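Local coordinates for protein CRISPR system Cmr subunit Cmr5 (Thermus thermophilus HB8, PDB 2ZOP) that is probably part of the Cmr ribonucleoprotein complex, a type III-B CRISPR system that uses CRISPR RNA to defend the cell against viruses and plasmids, at residues A[11-15]-A[65-69]; A[25-29]-A[108-113]; A[32-36]-A[104-109]; A[35-40]-A[97-102]. All coordinates share one frame; numbering follows the deposited sequence.

Interaction 1: residues A[11-15]-A[65-69]; sequences KAYEK and DLAQV
With CG anti to the carbonyl carbon and a bend at chi2 (-65°), the Lys15 side chain turns across to Val69 and Asp65, then runs out straight to NZ. In Val69, chi1 of 164° sets CG1 anti to the backbone N and turns the other branch, CG2, to the lysines. Val69 CG2 is the apolar centre of the contact: it lies 3.8 Å from Lys15 CG and the same 3.8 Å from Lys11 CB, one helical turn away. A beta-branched valine suits this place, since a short, stiff side chain can fill the space between two lysine stems.

Lys15 then crosses Asp65 at a slant, Lys15 CD 3.9 Å from Asp65 CG, so that methylenes rather than the charge cover the acid. Lys15 NZ stays 4.3 Å from Asp65 OD1, too far for a salt bridge, though the positive charge probably still favours the ionised aspartate. The other carboxylate oxygen has two partners. Asp65 OD2 accepts from a water at 2.6 Å that also donates to Lys15 O, tying the acid to the backbone of the facing helix, and it is hydrogen-bonded to Tyr28 of helix 25-42. Long lysines fit this border, greasy near the backbone and charged at the far end.

The short segments run nearly antiparallel, at 150° with axes 9.7 Å apart, and join helix 4-19 to helix 57-69. Phe104 of helix 87-111 packs against Ala12, Lys15 and Val69, closing the inner side of this helix pair.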
loop_
_atom_site.group_PDB
_atom_site.type_symbol
_atom_site.label_atom_id
_atom_site.label_comp_id
_atom_site.label_asym_id
_atom_site.label_seq_id
_atom_site.Cartn_x
_atom_site.Cartn_y
_atom_site.Cartn_z
ATOM N N LYS A 11 -28.137 -0.650 -6.522
ATOM C CA LYS A 11 -27.925 0.023 -7.810
ATOM C C LYS A 11 -26.912 -0.783 -8.621
ATOM O O LYS A 11 -27.031 -0.912 -9.840
ATOM C CB LYS A 11 -27.400 1.452 -7.601
ATOM C CG LYS A 11 -28.472 2.485 -7.210
ATOM C CD LYS A 11 -27.840 3.853 -6.947
ATOM C CE LYS A 11 -28.888 4.942 -6.757
ATOM N NZ LYS A 11 -29.662 5.185 -8.009
ATOM N N ALA A 12 -25.913 -1.327 -7.931
ATOM C CA ALA A 12 -24.886 -2.135 -8.576
ATOM C C ALA A 12 -25.566 -3.373 -9.138
ATOM O O ALA A 12 -25.261 -3.833 -10.239
ATOM C CB ALA A 12 -23.814 -2.536 -7.558
ATOM N N TYR A 13 -26.492 -3.905 -8.350
ATOM C CA TYR A 13 -27.262 -5.074 -8.730
ATOM C C TYR A 13 -27.975 -4.778 -10.047
ATOM O O TYR A 13 -27.941 -5.582 -10.973
ATOM C CB TYR A 13 -28.274 -5.381 -7.618
ATOM C CG TYR A 13 -29.259 -6.489 -7.907
ATOM C CD1 TYR A 13 -28.863 -7.660 -8.552
ATOM C CD2 TYR A 13 -30.574 -6.400 -7.454
ATOM C CE1 TYR A 13 -29.747 -8.715 -8.734
ATOM C CE2 TYR A 13 -31.470 -7.451 -7.626
ATOM C CZ TYR A 13 -31.049 -8.606 -8.268
ATOM O OH TYR A 13 -31.931 -9.650 -8.431
ATOM N N GLU A 14 -28.597 -3.610 -10.143
ATOM C CA GLU A 14 -29.306 -3.256 -11.367
ATOM C C GLU A 14 -28.349 -3.097 -12.554
ATOM O O GLU A 14 -28.639 -3.542 -13.662
ATOM C CB GLU A 14 -30.104 -1.968 -11.174
ATOM C CG GLU A 14 -30.918 -1.605 -12.399
ATOM C CD GLU A 14 -31.816 -0.408 -12.181
ATOM O OE1 GLU A 14 -31.295 0.723 -12.090
ATOM O OE2 GLU A 14 -33.047 -0.605 -12.099
ATOM N N LYS A 15 -27.207 -2.464 -12.323
ATOM C CA LYS A 15 -26.228 -2.280 -13.392
ATOM C C LYS A 15 -25.740 -3.630 -13.925
ATOM O O LYS A 15 -25.576 -3.813 -15.133
ATOM C CB LYS A 15 -25.040 -1.465 -12.878
ATOM C CG LYS A 15 -25.402 -0.055 -12.426
ATOM C CD LYS A 15 -25.879 0.769 -13.612
ATOM C CE LYS A 15 -26.170 2.209 -13.221
ATOM N NZ LYS A 15 -26.387 3.044 -14.433
ATOM N N ASP A 65 -20.617 2.783 -14.962
ATOM C CA ASP A 65 -21.708 2.287 -14.129
ATOM C C ASP A 65 -21.405 2.525 -12.649
ATOM O O ASP A 65 -22.249 3.014 -11.903
ATOM C CB ASP A 65 -21.927 0.789 -14.353
ATOM C CG ASP A 65 -22.567 0.483 -15.697
ATOM O OD1 ASP A 65 -22.957 1.434 -16.406
ATOM O OD2 ASP A 65 -22.692 -0.707 -16.043
ATOM N N LEU A 66 -20.198 2.171 -12.227
ATOM C CA LEU A 66 -19.815 2.351 -10.836
ATOM C C LEU A 66 -19.872 3.820 -10.449
ATOM O O LEU A 66 -20.396 4.166 -9.391
ATOM C CB LEU A 66 -18.413 1.778 -10.587
ATOM C CG LEU A 66 -17.881 1.937 -9.152
ATOM C CD1 LEU A 66 -16.948 0.801 -8.794
ATOM C CD2 LEU A 66 -17.172 3.267 -9.039
ATOM N N ALA A 67 -19.347 4.693 -11.302
ATOM C CA ALA A 67 -19.377 6.118 -10.997
ATOM C C ALA A 67 -20.822 6.608 -10.852
ATOM O O ALA A 67 -21.110 7.456 -10.010
ATOM C CB ALA A 67 -18.659 6.914 -12.088
ATOM N N GLN A 68 -21.734 6.073 -11.662
ATOM C CA GLN A 68 -23.124 6.511 -11.575
ATOM C C GLN A 68 -23.760 5.993 -10.292
ATOM O O GLN A 68 -24.521 6.706 -9.635
ATOM C CB GLN A 68 -23.902 6.057 -12.815
ATOM C CG GLN A 68 -23.497 6.846 -14.054
ATOM C CD GLN A 68 -24.022 6.259 -15.362
ATOM O OE1 GLN A 68 -23.937 6.899 -16.406
ATOM N NE2 GLN A 68 -24.545 5.046 -15.311
ATOM N N VAL A 69 -23.430 4.760 -9.924
ATOM C CA VAL A 69 -23.950 4.191 -8.689
ATOM C C VAL A 69 -23.540 5.088 -7.522
ATOM O O VAL A 69 -24.307 5.286 -6.584
ATOM C CB VAL A 69 -23.401 2.775 -8.467
ATOM C CG1 VAL A 69 -23.618 2.335 -7.033
ATOM C CG2 VAL A 69 -24.103 1.823 -9.408
HETATM O O HOH W 1 -24.751 -1.872 -17.030
#

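Interaction 2: residues A[25-29]-A[108-113]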
loop_
_atom_site.group_PDB
_atom_site.type_symbol
_atom_site.label_atom_id
_atom_site.label_comp_id
_atom_site.label_asym_id
_atom_site.label_seq_id
_atom_site.Cartn_x
_atom_site.Cartn_y
_atom_site.Cartn_z
ATOM N N ARG A 25 -20.664 -9.233 -21.860
ATOM C CA ARG A 25 -20.932 -9.365 -20.428
ATOM C C ARG A 25 -19.772 -10.088 -19.737
ATOM O O ARG A 25 -19.528 -9.897 -18.546
ATOM C CB ARG A 25 -22.254 -10.114 -20.187
ATOM C CG ARG A 25 -22.247 -11.577 -20.611
ATOM C CD ARG A 25 -23.623 -12.209 -20.408
ATOM N NE ARG A 25 -23.636 -13.612 -20.821
ATOM C CZ ARG A 25 -24.737 -14.350 -20.954
ATOM N NH1 ARG A 25 -25.935 -13.825 -20.704
ATOM N NH2 ARG A 25 -24.642 -15.613 -21.352
ATOM N N GLY A 26 -19.059 -10.919 -20.492
ATOM C CA GLY A 26 -17.924 -11.629 -19.937
ATOM C C GLY A 26 -16.770 -10.683 -19.642
ATOM O O GLY A 26 -16.036 -10.860 -18.671
ATOM N N GLU A 27 -16.611 -9.667 -20.477
ATOM C CA GLU A 27 -15.542 -8.693 -20.290
ATOM C C GLU A 27 -15.917 -7.757 -19.143
ATOM O O GLU A 27 -15.050 -7.274 -18.400
ATOM C CB GLU A 27 -15.328 -7.904 -21.588
ATOM C CG GLU A 27 -15.068 -8.816 -22.794
ATOM C CD GLU A 27 -14.954 -8.068 -24.118
ATOM O OE1 GLU A 27 -15.642 -7.040 -24.301
ATOM O OE2 GLU A 27 -14.184 -8.524 -24.990
ATOM N N TYR A 28 -17.217 -7.511 -19.016
ATOM C CA TYR A 28 -17.763 -6.662 -17.966
ATOM C C TYR A 28 -17.474 -7.298 -16.610
ATOM O O TYR A 28 -17.084 -6.617 -15.656
ATOM C CB TYR A 28 -19.273 -6.525 -18.141
ATOM C CG TYR A 28 -19.923 -5.521 -17.216
ATOM C CD1 TYR A 28 -20.010 -4.176 -17.566
ATOM C CD2 TYR A 28 -20.476 -5.924 -16.003
ATOM C CE1 TYR A 28 -20.643 -3.255 -16.730
ATOM C CE2 TYR A 28 -21.104 -5.016 -15.162
ATOM C CZ TYR A 28 -21.188 -3.689 -15.528
ATOM O OH TYR A 28 -21.828 -2.808 -14.703
ATOM N N ARG A 29 -17.697 -8.605 -16.531
ATOM C CA ARG A 29 -17.458 -9.365 -15.310
ATOM C C ARG A 29 -15.965 -9.385 -14.989
ATOM O O ARG A 29 -15.575 -9.236 -13.829
ATOM C CB ARG A 29 -17.980 -10.807 -15.471
ATOM C CG ARG A 29 -17.439 -11.800 -14.433
ATOM C CD ARG A 29 -18.138 -13.165 -14.517
ATOM N NE ARG A 29 -17.627 -14.098 -13.512
ATOM C CZ ARG A 29 -16.487 -14.769 -13.634
ATOM N NH1 ARG A 29 -15.746 -14.618 -14.722
ATOM N NH2 ARG A 29 -16.077 -15.574 -12.664
ATOM N N ALA A 108 -21.618 -9.755 -10.146
ATOM C CA ALA A 108 -21.113 -10.258 -11.425
ATOM C C ALA A 108 -20.868 -11.763 -11.286
ATOM O O ALA A 108 -21.133 -12.534 -12.213
ATOM C CB ALA A 108 -19.808 -9.546 -11.818
ATOM N N GLN A 109 -20.366 -12.174 -10.125
ATOM C CA GLN A 109 -20.088 -13.588 -9.844
ATOM C C GLN A 109 -21.368 -14.409 -9.810
ATOM O O GLN A 109 -21.385 -15.560 -10.220
ATOM C CB GLN A 109 -19.384 -13.742 -8.486
ATOM C CG GLN A 109 -17.917 -13.373 -8.483
ATOM C CD GLN A 109 -17.037 -14.467 -9.068
ATOM O OE1 GLN A 109 -17.186 -14.842 -10.232
ATOM N NE2 GLN A 109 -16.113 -14.984 -8.257
ATOM N N ALA A 110 -22.439 -13.806 -9.307
ATOM C CA ALA A 110 -23.720 -14.488 -9.200
ATOM C C ALA A 110 -24.602 -14.426 -10.447
ATOM O O ALA A 110 -25.397 -15.337 -10.684
ATOM C CB ALA A 110 -24.494 -13.925 -8.022
ATOM N N LEU A 111 -24.454 -13.367 -11.238
ATOM C CA LEU A 111 -25.298 -13.156 -12.413
ATOM C C LEU A 111 -24.678 -13.375 -13.793
ATOM O O LEU A 111 -25.396 -13.577 -14.768
ATOM C CB LEU A 111 -25.881 -11.741 -12.356
ATOM C CG LEU A 111 -26.627 -11.366 -11.069
ATOM C CD1 LEU A 111 -27.088 -9.914 -11.140
ATOM C CD2 LEU A 111 -27.822 -12.305 -10.882
ATOM N N ILE A 112 -23.355 -13.315 -13.885
ATOM C CA ILE A 112 -22.687 -13.498 -15.167
ATOM C C ILE A 112 -21.770 -14.718 -15.124
ATOM O O ILE A 112 -20.776 -14.726 -14.402
ATOM C CB ILE A 112 -21.864 -12.234 -15.527
ATOM C CG1 ILE A 112 -22.794 -11.018 -15.586
ATOM C CG2 ILE A 112 -21.151 -12.427 -16.851
ATOM C CD1 ILE A 112 -22.096 -9.704 -15.865
ATOM N N GLU A 113 -22.100 -15.752 -15.895
ATOM C CA GLU A 113 -21.286 -16.966 -15.910
ATOM C C GLU A 113 -19.947 -16.769 -16.624
ATOM O O GLU A 113 -19.910 -15.972 -17.585
ATOM C CB GLU A 113 -22.051 -18.112 -16.580
ATOM C CG GLU A 113 -22.415 -17.865 -18.040
ATOM C CD GLU A 113 -23.748 -17.141 -18.216
ATOM O OE1 GLU A 113 -23.864 -15.970 -17.792
ATOM O OE2 GLU A 113 -24.682 -17.756 -18.780
HETATM O O HOH W 2 -21.316 -15.546 -19.842
#
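Over one face of the Arg25 guanidinium lies the carboxylate of Glu113, with OE1 3.6 Å above the plane near its centre and the two planes only 23° apart. The salt bridge, Arg25 NH2 to Glu113 OE2 at 3.3 Å, therefore rests on charge alone, the oxygen lying well out of the guanidinium plane; Arg25 NH1 bonds instead to the carbonyl of Ala20. A water that receives a weak bond from Arg25 NE donates to Glu113 O at 2.7 Å.

Arg29 uses its guanidinium differently, at the edge, with its partner tilted somewhat from the plane. Arg29 NH2 donates to Gln109 OE1 at 2.8 Å, with an N-H...O angle of 145°, and the two flat groups are twisted 45° apart. The extended chain, with CG anti to the backbone N, carries CD alongside the carbonyls of Ala108 and Ile112.

Between these polar arms Ile112 plugs the gap. Ile112 CG2 rests 3.5 Å from Arg25 O and also touches Arg29 CB, while Ile112 CD1 reaches Tyr28 CD2 at 4.1 Å. A branched aliphatic residue suits this spot because its two branches reach both arginine stems and the tyrosine while packing on the Arg25 carbonyl.

Ile112 is the first residue to leave helical backbone angles after helix 87-111, and the last modelled residues lie against the first turn of helix 25-42, as expected where the end of one helix of an antiparallel pair meets the start of the other in an all-alpha fold.

Interaction 3: residues A[32-36]-A[104-109]; sequences ALKLP and FKRFAQ
Ala32 and Ala108 meet methyl to methyl, CB to CB at 3.9 Å, on the buried side of this contact. Such small side chains let the backbones come close: the short axes are 8.4 Å apart at 151°, and the CA atoms of Ala32 and Lys105 lie 4.9 Å from each other. Ala32 CB also rests against Phe104 O, while the Phe104 ring leads away to fill the space between helices 4-19 and 57-69.

The outer side, built of longer and more flexible chains, is looser apart from a single tight contact. Leu33, with CG anti to its carbonyl carbon (chi1 -62°), lays CD2 across the stem of Lys105 at about a right angle. Leu33 CD2 to Lys105 CG, 3.3 Å, is tighter than usual for two carbons. Leu33 CD1 reaches Gln109 OE1 at 3.6 Å, an oxygen already bonded to Arg29. Lys105 continues past the ring of Pro36, Lys105 CD 4.0 Å from Pro36 CG, before bending at the last torsion.

Lysine and glutamine suit this border: their methylenes cover Leu33, while Lys105 turns its amine outward and Arg29 holds the Gln109 amide. Cohesion here thus comes from shape and dispersion, with the alanines setting the spacing and the aliphatic stems sealing its margin.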
loop_
_atom_site.group_PDB
_atom_site.type_symbol
_atom_site.label_atom_id
_atom_site.label_comp_id
_atom_site.label_asym_id
_atom_site.label_seq_id
_atom_site.Cartn_x
_atom_site.Cartn_y
_atom_site.Cartn_z
ATOM N N ALA A 32 -15.145 -6.209 -13.435
ATOM C CA ALA A 32 -15.789 -6.111 -12.131
ATOM C C ALA A 32 -14.984 -6.886 -11.091
ATOM O O ALA A 32 -14.816 -6.429 -9.959
ATOM C CB ALA A 32 -17.221 -6.667 -12.204
ATOM N N LEU A 33 -14.484 -8.059 -11.476
ATOM C CA LEU A 33 -13.711 -8.892 -10.553
ATOM C C LEU A 33 -12.307 -8.354 -10.280
ATOM O O LEU A 33 -11.752 -8.574 -9.213
ATOM C CB LEU A 33 -13.608 -10.332 -11.079
ATOM C CG LEU A 33 -14.924 -11.107 -11.237
ATOM C CD1 LEU A 33 -14.630 -12.585 -11.460
ATOM C CD2 LEU A 33 -15.774 -10.931 -10.001
ATOM N N LYS A 34 -11.749 -7.637 -11.245
ATOM C CA LYS A 34 -10.413 -7.080 -11.120
ATOM C C LYS A 34 -10.339 -5.731 -10.395
ATOM O O LYS A 34 -9.366 -5.455 -9.690
ATOM C CB LYS A 34 -9.789 -6.945 -12.522
ATOM C CG LYS A 34 -8.445 -6.207 -12.577
ATOM C CD LYS A 34 -7.348 -6.973 -11.854
ATOM C CE LYS A 34 -6.928 -8.217 -12.631
ATOM N NZ LYS A 34 -5.923 -9.016 -11.885
ATOM N N LEU A 35 -11.368 -4.900 -10.541
ATOM C CA LEU A 35 -11.333 -3.575 -9.936
ATOM C C LEU A 35 -11.018 -3.472 -8.437
ATOM O O LEU A 35 -10.159 -2.683 -8.041
ATOM C CB LEU A 35 -12.619 -2.811 -10.244
ATOM C CG LEU A 35 -12.583 -1.340 -9.812
ATOM C CD1 LEU A 35 -11.359 -0.648 -10.419
ATOM C CD2 LEU A 35 -13.883 -0.644 -10.246
ATOM N N PRO A 36 -11.692 -4.261 -7.589
ATOM C CA PRO A 36 -11.366 -4.132 -6.164
ATOM C C PRO A 36 -9.874 -4.326 -5.920
ATOM O O PRO A 36 -9.258 -3.593 -5.144
ATOM C CB PRO A 36 -12.216 -5.227 -5.515
ATOM C CG PRO A 36 -13.428 -5.275 -6.419
ATOM C CD PRO A 36 -12.775 -5.242 -7.792
ATOM N N PHE A 104 -20.331 -4.794 -7.230
ATOM C CA PHE A 104 -20.343 -5.104 -8.657
ATOM C C PHE A 104 -19.718 -6.484 -8.834
ATOM O O PHE A 104 -20.222 -7.321 -9.594
ATOM C CB PHE A 104 -19.521 -4.075 -9.435
ATOM C CG PHE A 104 -20.305 -2.866 -9.856
ATOM C CD1 PHE A 104 -21.002 -2.858 -11.066
ATOM C CD2 PHE A 104 -20.354 -1.739 -9.050
ATOM C CE1 PHE A 104 -21.733 -1.750 -11.463
ATOM C CE2 PHE A 104 -21.086 -0.619 -9.437
ATOM C CZ PHE A 104 -21.777 -0.625 -10.648
ATOM N N LYS A 105 -18.617 -6.709 -8.124
ATOM C CA LYS A 105 -17.914 -7.985 -8.182
ATOM C C LYS A 105 -18.808 -9.139 -7.741
ATOM O O LYS A 105 -18.926 -10.153 -8.431
ATOM C CB LYS A 105 -16.662 -7.931 -7.300
ATOM C CG LYS A 105 -15.941 -9.268 -7.167
ATOM C CD LYS A 105 -14.577 -9.095 -6.517
ATOM C CE LYS A 105 -13.911 -10.443 -6.277
ATOM N NZ LYS A 105 -14.655 -11.221 -5.232
ATOM N N ARG A 106 -19.431 -8.981 -6.582
ATOM C CA ARG A 106 -20.313 -10.007 -6.040
ATOM C C ARG A 106 -21.484 -10.336 -6.962
ATOM O O ARG A 106 -21.776 -11.505 -7.199
ATOM C CB ARG A 106 -20.828 -9.569 -4.667
ATOM C CG ARG A 106 -19.737 -9.591 -3.601
ATOM C CD ARG A 106 -20.118 -8.746 -2.408
ATOM N NE ARG A 106 -19.001 -8.581 -1.485
ATOM C CZ ARG A 106 -18.948 -7.645 -0.546
ATOM N NH1 ARG A 106 -19.956 -6.791 -0.410
ATOM N NH2 ARG A 106 -17.883 -7.549 0.242
ATOM N N PHE A 107 -22.159 -9.313 -7.478
ATOM C CA PHE A 107 -23.278 -9.566 -8.370
ATOM C C PHE A 107 -22.840 -10.081 -9.730
ATOM O O PHE A 107 -23.599 -10.777 -10.396
ATOM C CB PHE A 107 -24.161 -8.318 -8.495
ATOM C CG PHE A 107 -25.070 -8.123 -7.315
ATOM C CD1 PHE A 107 -26.078 -9.048 -7.046
ATOM C CD2 PHE A 107 -24.868 -7.075 -6.423
ATOM C CE1 PHE A 107 -26.865 -8.938 -5.901
ATOM C CE2 PHE A 107 -25.651 -6.956 -5.272
ATOM C CZ PHE A 107 -26.651 -7.896 -5.013
ATOM N N ALA A 108 -21.618 -9.755 -10.146
ATOM C CA ALA A 108 -21.113 -10.258 -11.425
ATOM C C ALA A 108 -20.868 -11.763 -11.286
ATOM O O ALA A 108 -21.133 -12.534 -12.213
ATOM C CB ALA A 108 -19.808 -9.546 -11.818
ATOM N N GLN A 109 -20.366 -12.174 -10.125
ATOM C CA GLN A 109 -20.088 -13.588 -9.844
ATOM C C GLN A 109 -21.368 -14.409 -9.810
ATOM O O GLN A 109 -21.385 -15.560 -10.220
ATOM C CB GLN A 109 -19.384 -13.742 -8.486
ATOM C CG GLN A 109 -17.917 -13.373 -8.483
ATOM C CD GLN A 109 -17.037 -14.467 -9.068
ATOM O OE1 GLN A 109 -17.186 -14.842 -10.232
ATOM N NE2 GLN A 109 -16.113 -14.984 -8.257
#

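Interaction 4: residues A[35-40]-A[97-102]; sequences LPVLVR and VLAAAE
Arg40 and Glu102 cross at about a right angle, yet their flat ends lie nearly in one plane, 7° apart. Arg40 NH1 donates to Glu102 OE1 at 3.0 Å in a salt bridge, the oxygen lying close to the guanidinium plane, although the N-H...O angle of 137° is far from straight. A water donates to the same oxygen and receives a weak bond from Arg40 NH2, so OE1 has two donors. Glu102, bent at chi2, brings its carboxylate to the CB and CG side of the Pro36 ring, with Glu102 OE1 3.5 Å from Pro36 CB.

Beneath the salt bridge the contact is apolar, as befits two antiparallel helices of an all-alpha bundle, 25-42 and 87-111, whose short axes make 160° at 9.2 Å. Proline is tolerated within helix 25-42 at the price of a kink, because its nitrogen has no hydrogen to give the preceding turn; its puckered ring instead lies against Ala101, with Pro36 CG 3.9 Å from Ala101 CB.

Leu98 extends with CG anti to the backbone N and sets CD1 3.8 Å from Pro36 O, its branches passing across the arginine stem. Deeper in, Leu35 CD2 meets the small Ala101 CB at 4.1 Å, and Val39 faces Val97 and Leu98 on the side where helix 44-52 packs in.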
loop_
_atom_site.group_PDB
_atom_site.type_symbol
_atom_site.label_atom_id
_atom_site.label_comp_id
_atom_site.label_asym_id
_atom_site.label_seq_id
_atom_site.Cartn_x
_atom_site.Cartn_y
_atom_site.Cartn_z
ATOM N N LEU A 35 -11.368 -4.900 -10.541
ATOM C CA LEU A 35 -11.333 -3.575 -9.936
ATOM C C LEU A 35 -11.018 -3.472 -8.437
ATOM O O LEU A 35 -10.159 -2.683 -8.041
ATOM C CB LEU A 35 -12.619 -2.811 -10.244
ATOM C CG LEU A 35 -12.583 -1.340 -9.812
ATOM C CD1 LEU A 35 -11.359 -0.648 -10.419
ATOM C CD2 LEU A 35 -13.883 -0.644 -10.246
ATOM N N PRO A 36 -11.692 -4.261 -7.589
ATOM C CA PRO A 36 -11.366 -4.132 -6.164
ATOM C C PRO A 36 -9.874 -4.326 -5.920
ATOM O O PRO A 36 -9.258 -3.593 -5.144
ATOM C CB PRO A 36 -12.216 -5.227 -5.515
ATOM C CG PRO A 36 -13.428 -5.275 -6.419
ATOM C CD PRO A 36 -12.775 -5.242 -7.792
ATOM N N VAL A 37 -9.302 -5.311 -6.606
ATOM C CA VAL A 37 -7.883 -5.621 -6.480
ATOM C C VAL A 37 -7.016 -4.423 -6.880
ATOM O O VAL A 37 -6.063 -4.072 -6.176
ATOM C CB VAL A 37 -7.515 -6.851 -7.356
ATOM C CG1 VAL A 37 -6.022 -7.076 -7.360
ATOM C CG2 VAL A 37 -8.235 -8.083 -6.833
ATOM N N LEU A 38 -7.335 -3.794 -8.006
ATOM C CA LEU A 38 -6.554 -2.638 -8.443
ATOM C C LEU A 38 -6.655 -1.474 -7.467
ATOM O O LEU A 38 -5.668 -0.792 -7.211
ATOM C CB LEU A 38 -7.004 -2.162 -9.822
ATOM C CG LEU A 38 -6.772 -3.135 -10.972
ATOM C CD1 LEU A 38 -7.229 -2.475 -12.264
ATOM C CD2 LEU A 38 -5.285 -3.508 -11.052
ATOM N N VAL A 39 -7.845 -1.227 -6.935
ATOM C CA VAL A 39 -7.999 -0.123 -5.991
ATOM C C VAL A 39 -7.124 -0.375 -4.763
ATOM O O VAL A 39 -6.418 0.523 -4.309
ATOM C CB VAL A 39 -9.487 0.067 -5.562
ATOM C CG1 VAL A 39 -9.589 1.080 -4.434
ATOM C CG2 VAL A 39 -10.316 0.568 -6.768
ATOM N N ARG A 40 -7.152 -1.599 -4.241
ATOM C CA ARG A 40 -6.350 -1.941 -3.063
ATOM C C ARG A 40 -4.842 -1.907 -3.296
ATOM O O ARG A 40 -4.101 -1.338 -2.506
ATOM C CB ARG A 40 -6.716 -3.340 -2.544
ATOM C CG ARG A 40 -8.016 -3.428 -1.753
ATOM C CD ARG A 40 -8.081 -4.748 -0.995
ATOM N NE ARG A 40 -8.090 -5.896 -1.898
ATOM C CZ ARG A 40 -9.181 -6.342 -2.513
ATOM N NH1 ARG A 40 -10.345 -5.737 -2.313
ATOM N NH2 ARG A 40 -9.109 -7.381 -3.336
ATOM N N VAL A 97 -15.613 3.861 -3.202
ATOM C CA VAL A 97 -15.442 3.209 -4.493
ATOM C C VAL A 97 -15.166 1.717 -4.277
ATOM O O VAL A 97 -15.742 0.867 -4.957
ATOM C CB VAL A 97 -14.295 3.884 -5.286
ATOM C CG1 VAL A 97 -13.946 3.082 -6.524
ATOM C CG2 VAL A 97 -14.725 5.294 -5.684
ATOM N N LEU A 98 -14.310 1.395 -3.311
ATOM C CA LEU A 98 -13.996 -0.009 -3.031
ATOM C C LEU A 98 -15.262 -0.768 -2.605
ATOM O O LEU A 98 -15.493 -1.895 -3.045
ATOM C CB LEU A 98 -12.922 -0.114 -1.936
ATOM C CG LEU A 98 -12.455 -1.521 -1.539
ATOM C CD1 LEU A 98 -11.948 -2.244 -2.772
ATOM C CD2 LEU A 98 -11.351 -1.441 -0.483
ATOM N N ALA A 99 -16.089 -0.155 -1.763
ATOM C CA ALA A 99 -17.327 -0.815 -1.324
ATOM C C ALA A 99 -18.285 -1.042 -2.499
ATOM O O ALA A 99 -18.870 -2.118 -2.625
ATOM C CB ALA A 99 -18.020 0.012 -0.249
ATOM N N ALA A 100 -18.456 -0.026 -3.349
ATOM C CA ALA A 100 -19.333 -0.147 -4.516
ATOM C C ALA A 100 -18.761 -1.206 -5.465
ATOM O O ALA A 100 -19.489 -2.050 -5.985
ATOM C CB ALA A 100 -19.451 1.210 -5.233
ATOM N N ALA A 101 -17.447 -1.171 -5.668
ATOM C CA ALA A 101 -16.774 -2.126 -6.539
ATOM C C ALA A 101 -17.000 -3.570 -6.069
ATOM O O ALA A 101 -17.287 -4.463 -6.877
ATOM C CB ALA A 101 -15.282 -1.817 -6.588
ATOM N N GLU A 102 -16.868 -3.809 -4.767
ATOM C CA GLU A 102 -17.087 -5.157 -4.248
ATOM C C GLU A 102 -18.495 -5.664 -4.580
ATOM O O GLU A 102 -18.682 -6.851 -4.844
ATOM C CB GLU A 102 -16.866 -5.197 -2.731
ATOM C CG GLU A 102 -15.417 -5.008 -2.312
ATOM C CD GLU A 102 -14.523 -6.151 -2.767
ATOM O OE1 GLU A 102 -13.338 -6.171 -2.372
ATOM O OE2 GLU A 102 -15.004 -7.025 -3.523
HETATM O O HOH W 3 -12.299 -8.443 -3.620
#

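Interactions 2, 3 and 4 follow one another along the same antiparallel pair, helices 25-42 and 87-111, whereas interaction 1 joins helix 4-19 to helix 57-69. Interaction 4 is the most buried, an apolar core with a single salt bridge at its outer edge. Interaction 3, sharing Leu35 and Pro36 with it, relies on small residues and aliphatic stems. Interaction 2, its centre about 14 Å from the centre of the chain, is richest in arginine chemistry and shares Ala108 and Gln109 with interaction 3. Interaction 1 borders solvent through its lysines, but on its inner side Leu66 reaches Leu35 and Ala101 of interaction 4.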